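Local coordinates for esterase (Pelagibacterium halotolerans, PDB 5DWD), which probably hydrolyses carboxylic esters, as a carboxylesterase of the alpha/beta hydrolase superfamily, at residues H48-D53 with L94-D99; E90-D95 with A142-Y147; V193-S198 with L214-G219. One frame throughout, in Å; residues are numbered along the deposited sequence.

Contact 1 of 3, residues H48-D53 with L94-D99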
# COMPACT_ATOMS: atom_id res chain seq x y z
N HIS B 48 -22.87 7.03 1.43
CA HIS B 48 -24.21 6.33 1.47
C HIS B 48 -24.57 5.54 0.22
O HIS B 48 -23.96 5.70 -0.86
CB HIS B 48 -25.31 7.31 1.85
CG HIS B 48 -25.60 8.32 0.80
ND1 HIS B 48 -26.28 8.00 -0.35
CD2 HIS B 48 -25.25 9.63 0.68
CE1 HIS B 48 -26.42 9.07 -1.11
NE2 HIS B 48 -25.75 10.06 -0.54
N GLY B 49 -25.59 4.69 0.36
CA GLY B 49 -26.09 3.91 -0.75
C GLY B 49 -27.15 4.61 -1.56
O GLY B 49 -27.60 5.73 -1.26
N TYR B 50 -27.61 3.92 -2.61
CA TYR B 50 -28.61 4.45 -3.48
C TYR B 50 -29.91 4.67 -2.76
O TYR B 50 -30.40 3.79 -2.06
CB TYR B 50 -28.86 3.45 -4.62
CG TYR B 50 -29.90 3.82 -5.64
CD1 TYR B 50 -29.53 4.63 -6.80
CD2 TYR B 50 -31.19 3.42 -5.54
CE1 TYR B 50 -30.50 4.97 -7.75
CE2 TYR B 50 -32.17 3.75 -6.54
CZ TYR B 50 -31.81 4.54 -7.60
OH TYR B 50 -32.77 4.87 -8.58
N GLY B 51 -30.41 5.91 -2.78
CA GLY B 51 -31.62 6.31 -2.15
C GLY B 51 -31.52 6.71 -0.69
O GLY B 51 -32.55 7.05 -0.10
N SER B 52 -30.27 6.77 -0.20
CA SER B 52 -29.96 7.17 1.18
C SER B 52 -29.41 8.57 1.16
O SER B 52 -29.67 9.30 0.20
CB SER B 52 -29.06 6.10 1.77
OG SER B 52 -28.65 6.39 3.09
N ASP B 53 -28.71 8.95 2.22
CA ASP B 53 -28.18 10.29 2.35
C ASP B 53 -27.10 10.31 3.42
O ASP B 53 -26.88 9.32 4.12
CB ASP B 53 -29.27 11.32 2.63
CG ASP B 53 -29.91 11.23 3.96
OD1 ASP B 53 -29.58 10.50 4.87
OD2 ASP B 53 -30.97 11.92 4.14
N LEU B 94 -29.81 4.28 -11.65
CA LEU B 94 -29.99 2.88 -11.87
C LEU B 94 -31.34 2.63 -12.53
O LEU B 94 -32.31 3.35 -12.25
CB LEU B 94 -29.99 2.11 -10.56
CG LEU B 94 -28.62 2.03 -9.83
CD1 LEU B 94 -28.83 1.35 -8.46
CD2 LEU B 94 -27.55 1.39 -10.66
N ASP B 95 -31.38 1.60 -13.35
CA ASP B 95 -32.70 1.08 -13.84
C ASP B 95 -32.94 -0.24 -13.14
O ASP B 95 -32.32 -1.25 -13.46
CB ASP B 95 -32.66 0.93 -15.35
CG ASP B 95 -33.99 0.48 -15.91
OD1 ASP B 95 -34.94 0.04 -15.12
OD2 ASP B 95 -34.08 0.56 -17.18
N LEU B 96 -33.77 -0.21 -12.08
CA LEU B 96 -33.85 -1.34 -11.17
C LEU B 96 -34.46 -2.64 -11.76
O LEU B 96 -34.22 -3.74 -11.21
CB LEU B 96 -34.62 -0.86 -9.92
CG LEU B 96 -33.80 -0.27 -8.76
CD1 LEU B 96 -32.32 -0.02 -8.95
CD2 LEU B 96 -34.54 0.85 -8.02
N GLU B 97 -35.21 -2.50 -12.85
CA GLU B 97 -35.91 -3.64 -13.52
C GLU B 97 -34.97 -4.42 -14.42
O GLU B 97 -35.32 -5.52 -14.86
CB GLU B 97 -37.08 -3.07 -14.32
N ARG B 98 -33.78 -3.90 -14.67
CA ARG B 98 -32.82 -4.47 -15.59
C ARG B 98 -31.51 -4.78 -14.96
O ARG B 98 -31.18 -4.25 -13.89
CB ARG B 98 -32.54 -3.48 -16.73
CG ARG B 98 -33.80 -2.96 -17.30
CD ARG B 98 -33.62 -2.29 -18.64
NE ARG B 98 -34.87 -2.51 -19.37
CZ ARG B 98 -36.00 -1.87 -19.14
NH1 ARG B 98 -36.08 -0.91 -18.21
NH2 ARG B 98 -37.07 -2.18 -19.86
N ASP B 99 -30.73 -5.60 -15.67
CA ASP B 99 -29.37 -5.90 -15.25
C ASP B 99 -28.61 -4.57 -15.10
O ASP B 99 -28.65 -3.71 -15.99
CB ASP B 99 -28.63 -6.74 -16.28
CG ASP B 99 -27.18 -6.94 -15.88
OD1 ASP B 99 -26.90 -7.78 -15.01
OD2 ASP B 99 -26.34 -6.18 -16.37
O HOH W 1 -31.88 6.24 -10.53

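Contact 2 of 3, residues E90-D95 with A142-Y147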
# COMPACT_ATOMS: atom_id res chain seq x y z
N GLU B 90 -28.47 9.75 -5.10
CA GLU B 90 -27.77 8.69 -5.81
C GLU B 90 -26.43 9.17 -6.30
O GLU B 90 -26.30 10.38 -6.66
CB GLU B 90 -28.61 8.14 -7.01
CG GLU B 90 -28.89 9.22 -8.08
CD GLU B 90 -29.82 8.83 -9.20
OE1 GLU B 90 -30.74 8.02 -8.94
OE2 GLU B 90 -29.62 9.38 -10.35
N TRP B 91 -25.42 8.30 -6.27
CA TRP B 91 -24.15 8.62 -6.87
C TRP B 91 -24.30 8.61 -8.39
O TRP B 91 -23.61 9.33 -9.12
CB TRP B 91 -23.02 7.65 -6.39
CG TRP B 91 -22.78 7.78 -4.96
CD1 TRP B 91 -23.31 7.01 -3.93
CD2 TRP B 91 -22.03 8.83 -4.34
NE1 TRP B 91 -22.92 7.56 -2.75
CE2 TRP B 91 -22.16 8.66 -2.95
CE3 TRP B 91 -21.27 9.90 -4.83
CZ2 TRP B 91 -21.56 9.53 -2.03
CZ3 TRP B 91 -20.67 10.77 -3.91
CH2 TRP B 91 -20.82 10.58 -2.53
N PHE B 92 -25.16 7.72 -8.87
CA PHE B 92 -25.45 7.56 -10.29
C PHE B 92 -26.76 6.83 -10.44
O PHE B 92 -27.19 6.15 -9.49
CB PHE B 92 -24.32 6.86 -11.07
CG PHE B 92 -23.86 5.53 -10.47
CD1 PHE B 92 -24.52 4.34 -10.78
CD2 PHE B 92 -22.74 5.45 -9.65
CE1 PHE B 92 -24.10 3.12 -10.26
CE2 PHE B 92 -22.31 4.24 -9.15
CZ PHE B 92 -22.99 3.08 -9.50
N PRO B 93 -27.43 6.99 -11.61
CA PRO B 93 -28.76 6.40 -11.78
C PRO B 93 -28.70 4.93 -12.06
O PRO B 93 -27.67 4.37 -12.50
CB PRO B 93 -29.35 7.17 -13.00
CG PRO B 93 -28.19 7.73 -13.67
CD PRO B 93 -27.09 7.96 -12.69
N LEU B 94 -29.81 4.28 -11.65
CA LEU B 94 -29.99 2.88 -11.87
C LEU B 94 -31.34 2.63 -12.53
O LEU B 94 -32.31 3.35 -12.25
CB LEU B 94 -29.99 2.11 -10.56
CG LEU B 94 -28.62 2.03 -9.83
CD1 LEU B 94 -28.83 1.35 -8.46
CD2 LEU B 94 -27.55 1.39 -10.66
N ASP B 95 -31.38 1.60 -13.35
CA ASP B 95 -32.70 1.08 -13.84
C ASP B 95 -32.94 -0.24 -13.14
O ASP B 95 -32.32 -1.25 -13.46
CB ASP B 95 -32.66 0.93 -15.35
CG ASP B 95 -33.99 0.48 -15.91
OD1 ASP B 95 -34.94 0.04 -15.12
OD2 ASP B 95 -34.08 0.56 -17.18
N ALA B 142 -20.14 1.95 -1.41
CA ALA B 142 -19.01 1.05 -1.38
C ALA B 142 -18.39 0.88 -2.75
O ALA B 142 -17.17 0.81 -2.92
CB ALA B 142 -19.44 -0.30 -0.77
N MET B 143 -19.23 0.83 -3.77
CA MET B 143 -18.77 0.70 -5.16
C MET B 143 -17.94 1.94 -5.49
O MET B 143 -16.86 1.81 -6.08
CB MET B 143 -19.96 0.54 -6.07
CG MET B 143 -20.69 -0.78 -5.92
SD MET B 143 -22.19 -0.78 -6.94
CE MET B 143 -23.18 -1.93 -6.01
N MET B 144 -18.43 3.10 -5.07
CA MET B 144 -17.68 4.32 -5.30
C MET B 144 -16.42 4.42 -4.49
O MET B 144 -15.43 4.95 -4.96
CB MET B 144 -18.57 5.56 -5.13
CG MET B 144 -19.63 5.82 -6.19
SD MET B 144 -19.06 5.68 -7.85
CE MET B 144 -17.79 6.98 -7.85
N ALA B 145 -16.44 3.92 -3.23
CA ALA B 145 -15.27 3.96 -2.39
C ALA B 145 -14.11 3.20 -3.04
O ALA B 145 -12.97 3.68 -3.08
CB ALA B 145 -15.54 3.47 -1.00
N LEU B 146 -14.40 2.02 -3.60
CA LEU B 146 -13.45 1.27 -4.30
C LEU B 146 -13.01 1.92 -5.63
O LEU B 146 -11.82 1.92 -5.95
CB LEU B 146 -13.97 -0.16 -4.53
CG LEU B 146 -14.09 -1.01 -3.24
CD1 LEU B 146 -14.92 -2.27 -3.55
CD2 LEU B 146 -12.74 -1.42 -2.68
N TYR B 147 -13.95 2.42 -6.39
CA TYR B 147 -13.71 2.91 -7.77
C TYR B 147 -12.83 4.16 -7.71
O TYR B 147 -11.77 4.21 -8.31
CB TYR B 147 -15.04 3.22 -8.42
CG TYR B 147 -14.91 3.45 -9.93
CD1 TYR B 147 -14.55 4.68 -10.45
CD2 TYR B 147 -15.11 2.36 -10.80
CE1 TYR B 147 -14.44 4.86 -11.84
CE2 TYR B 147 -14.99 2.54 -12.15
CZ TYR B 147 -14.65 3.78 -12.66
OH TYR B 147 -14.60 3.88 -14.06

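Contact 3 of 3, residues V193-S198 with L214-G219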
# COMPACT_ATOMS: atom_id res chain seq x y z
N VAL B 193 -27.43 -6.73 -3.53
CA VAL B 193 -26.12 -6.87 -4.12
C VAL B 193 -25.63 -8.19 -3.59
O VAL B 193 -25.19 -8.34 -2.46
CB VAL B 193 -25.14 -5.79 -3.66
CG1 VAL B 193 -23.77 -6.07 -4.25
CG2 VAL B 193 -25.65 -4.42 -4.06
N PRO B 194 -25.72 -9.28 -4.39
CA PRO B 194 -25.38 -10.56 -3.84
C PRO B 194 -23.87 -10.69 -3.50
O PRO B 194 -23.04 -9.95 -4.02
CB PRO B 194 -25.76 -11.55 -4.96
CG PRO B 194 -26.88 -10.83 -5.69
CD PRO B 194 -26.47 -9.34 -5.66
N VAL B 195 -23.62 -11.48 -2.48
CA VAL B 195 -22.35 -11.68 -1.80
C VAL B 195 -21.19 -12.02 -2.74
O VAL B 195 -20.01 -11.71 -2.47
CB VAL B 195 -22.47 -12.66 -0.60
CG1 VAL B 195 -22.64 -14.11 -1.09
CG2 VAL B 195 -21.31 -12.52 0.35
N ILE B 196 -21.51 -12.69 -3.85
CA ILE B 196 -20.56 -12.88 -4.92
C ILE B 196 -19.75 -11.63 -5.31
O ILE B 196 -18.60 -11.75 -5.64
CB ILE B 196 -21.22 -13.52 -6.19
CG1 ILE B 196 -20.07 -14.00 -7.10
CG2 ILE B 196 -22.08 -12.54 -6.94
CD1 ILE B 196 -20.36 -15.24 -7.87
N GLY B 197 -20.37 -10.47 -5.19
CA GLY B 197 -19.69 -9.19 -5.46
C GLY B 197 -18.42 -9.10 -4.68
O GLY B 197 -17.39 -8.71 -5.20
N SER B 198 -18.50 -9.31 -3.38
CA SER B 198 -17.27 -9.15 -2.55
C SER B 198 -16.40 -10.41 -2.62
O SER B 198 -15.18 -10.30 -2.53
CB SER B 198 -17.60 -8.86 -1.07
OG SER B 198 -18.12 -7.54 -0.94
N LEU B 214 -11.61 -10.02 3.62
CA LEU B 214 -13.05 -10.18 3.46
C LEU B 214 -13.66 -10.81 4.69
O LEU B 214 -13.13 -11.81 5.20
CB LEU B 214 -13.38 -11.07 2.23
CG LEU B 214 -14.80 -11.64 2.02
CD1 LEU B 214 -15.78 -10.54 1.72
CD2 LEU B 214 -14.80 -12.61 0.85
N HIS B 215 -14.77 -10.23 5.16
CA HIS B 215 -15.53 -10.73 6.23
C HIS B 215 -16.95 -10.90 5.76
O HIS B 215 -17.61 -9.94 5.38
CB HIS B 215 -15.48 -9.81 7.43
CG HIS B 215 -16.36 -10.24 8.53
ND1 HIS B 215 -15.96 -11.18 9.45
CD2 HIS B 215 -17.64 -9.94 8.83
CE1 HIS B 215 -16.95 -11.42 10.29
NE2 HIS B 215 -17.98 -10.67 9.95
N ILE B 216 -17.45 -12.16 5.78
CA ILE B 216 -18.86 -12.41 5.49
C ILE B 216 -19.68 -12.43 6.77
O ILE B 216 -19.33 -13.13 7.75
CB ILE B 216 -19.01 -13.78 4.77
CG1 ILE B 216 -18.18 -13.83 3.51
CG2 ILE B 216 -20.47 -14.09 4.48
CD1 ILE B 216 -18.55 -12.93 2.42
N SER B 217 -20.78 -11.67 6.76
CA SER B 217 -21.73 -11.60 7.87
C SER B 217 -22.74 -12.65 7.56
O SER B 217 -23.63 -12.45 6.78
CB SER B 217 -22.36 -10.21 7.98
OG SER B 217 -21.41 -9.22 8.36
N GLN B 218 -22.63 -13.81 8.24
CA GLN B 218 -23.51 -14.94 8.01
C GLN B 218 -24.93 -14.60 8.50
O GLN B 218 -25.11 -14.06 9.57
CB GLN B 218 -22.98 -16.17 8.79
N GLY B 219 -25.89 -14.89 7.66
CA GLY B 219 -27.26 -14.70 8.05
C GLY B 219 -27.81 -13.32 7.99
O GLY B 219 -28.92 -13.06 8.50

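Contact 1 of 3, residues H48-D53 with L94-D99
Leu-94 meets the ring of Tyr-50 with its CD1 methyl, which lies over one face: CD1 is 3.9 Å from the Tyr-50 ring centroid and 18° off the ring normal, so this is a CH-pi contact. The methyl is displaced toward the rim, and its nearest ring atom is Tyr-50 CD1, at 3.7 Å from Leu-94 CD1. The two side chains run antiparallel past one another, which brings Leu-94 CB alongside Tyr-50 CE1. At the backbone of the same leucine a water links the segments: it accepts from Leu-94 N at 3.1 Å and hydrogen-bonds Tyr-50 OH at 2.5 Å, lying at the edge of the phenol in its plane. The tyrosine reaches this far because its CG stands anti to the backbone N (chi1 179°). A leucine in place of Tyr-50 would probably leave the Leu-94 methyl without its aromatic face and the bridging water without its hydroxyl partner. Asp-95 turns from the contact and forms a salt bridge, its OD2 2.7 Å from Arg-98 NH1, within a type I turn running from Asp-95 to Arg-98. Leu-96, the second residue of that turn, reaches toward Tyr-50 from the facing side and places CD2 4.0 Å from Tyr-50 CE2, obliquely to the ring. Beyond Arg-98, Asp-99 OD2 bonds Thr-101 OG1 near the start of helix 101-126. Tyr-50, Leu-94 and Leu-96 all line the pocket holding a polyether, probably from the crystallisation liquor; the two loops thus contribute three residues to the lining of a surface pocket, in a protein of the alpha/beta hydrolase superfamily.

Contact 2 of 3, residues E90-D95 with A142-Y147
Met-144 reaches from its helix to two consecutive aromatic residues, Trp-91 and Phe-92, using a different atom for each. Its SD sits 3.8 Å from Phe-92 CE2, and the 5.0 Å from Met-144 SD to the ring centroid of Phe-92, taken with an angle of 83° off the ring normal, puts the sulfur at the ring edge: a Met-aromatic contact. One bond back, Met-144 CG lies 3.9 Å from Trp-91 CB and equally near Trp-91 CG, approaching the indole obliquely. The torsions account for both: CG stands beside the backbone N and opposite the carbonyl carbon (chi1 -70°), next to Trp-91, and the bend at chi2 (-47°) then brings SD to the Phe-92 edge.

The next shell holds the loop and backs the methionine. Indole NE1 bonds the carbonyl O of His-48, whose imidazole also meets the indole, so rotation of the Trp-91 ring is probably restricted from outside the segments. Gln-140, at the start of the same helix 140-149, accepts from Trp-91 N through OE1 and makes a weak bond from NE2 to Phe-92 O, tying the loop backbone to the helix. Ala-111 and Leu-115 of helix 101-126 also touch Met-144.

No hydrogen bond passes directly between 90-95 and 142-147. The contact is apolar and buried, and its directional element is the sulfur at the Phe-92 edge, where the ring hydrogens carry partial positive charge; that placement is consistent with a weak electrostatic attraction added to dispersion.

Contact 3 of 3, residues V193-S198 with L214-G219
Val-195 and Ile-216 form the tight part of this contact: Val-195 CG2 is 3.5 Å from Ile-216 CD1, closer than carbon atoms usually pack. The two side chains cross at about a right angle, so the pair meets through one methyl from each. Ile-216 does not point its CB straight at segment 193-198; instead CG1, placed beside the backbone N (chi1 -56°), and the further bend at chi2 (-66°) carry CD1 across to the valine. Because CG2 of Val-195 is anti to its own N, it is the branch that faces the strand.

Three residues on, at Ser-198, the fit relaxes. Ser-198 CB lies 3.7 Å from Leu-214 CD1, while Leu-214 CD2 comes no closer than 4.1 Å to Ser-198 O. The backbones are nearer here, with Ser-198 CA and Leu-214 CA 7.4 Å apart, against 8.1 Å from Val-195 CA to Ile-216 CA, consistent with the short serine side chain. Its OG hydrogen-bonds His-186 ND1 of strand 182-187, and CB is the side-chain atom that meets Leu-214. Ser-198 is buried, whereas Val-195, Leu-214 and Ile-216 each keep some solvent exposure; the outer side of the contact is therefore partly open.

Both segments belong to a beta-alpha-beta unit, in which strand 182-187 leads through helix 196-207 to the parallel strand 212-217 at the sheet margin. Val-195 also touches His-186 of strand 182-187. Ser-198 packs on Leu-184 of that strand as well as on Leu-214 of the next, so the start of the helical segment bridges the two strands.

Overall arrangement
From the N terminus, residues 48-53 follow strand 42-47, and contact 1 closes a loop of 40 residues by bringing 94-99 back to them. Contact 2 starts from 90-95, which shares Leu-94 and Asp-95 with the second segment of contact 1, and spans helix 101-126 and strand 133-138 to reach helix 140-149; the two closures overlap along the chain, neither nesting inside the other, and their centres lie about 8 Å apart. Contact 3 comes later in series, closing the helix-to-strand half of a beta-alpha-beta unit at the opposite sheet margin from strand 32-33. It lies about 18 Å, centre to centre, from either other contact, yet Met-143 CE meets Val-193 CG2 at 4.0 Å, linking contacts 2 and 3.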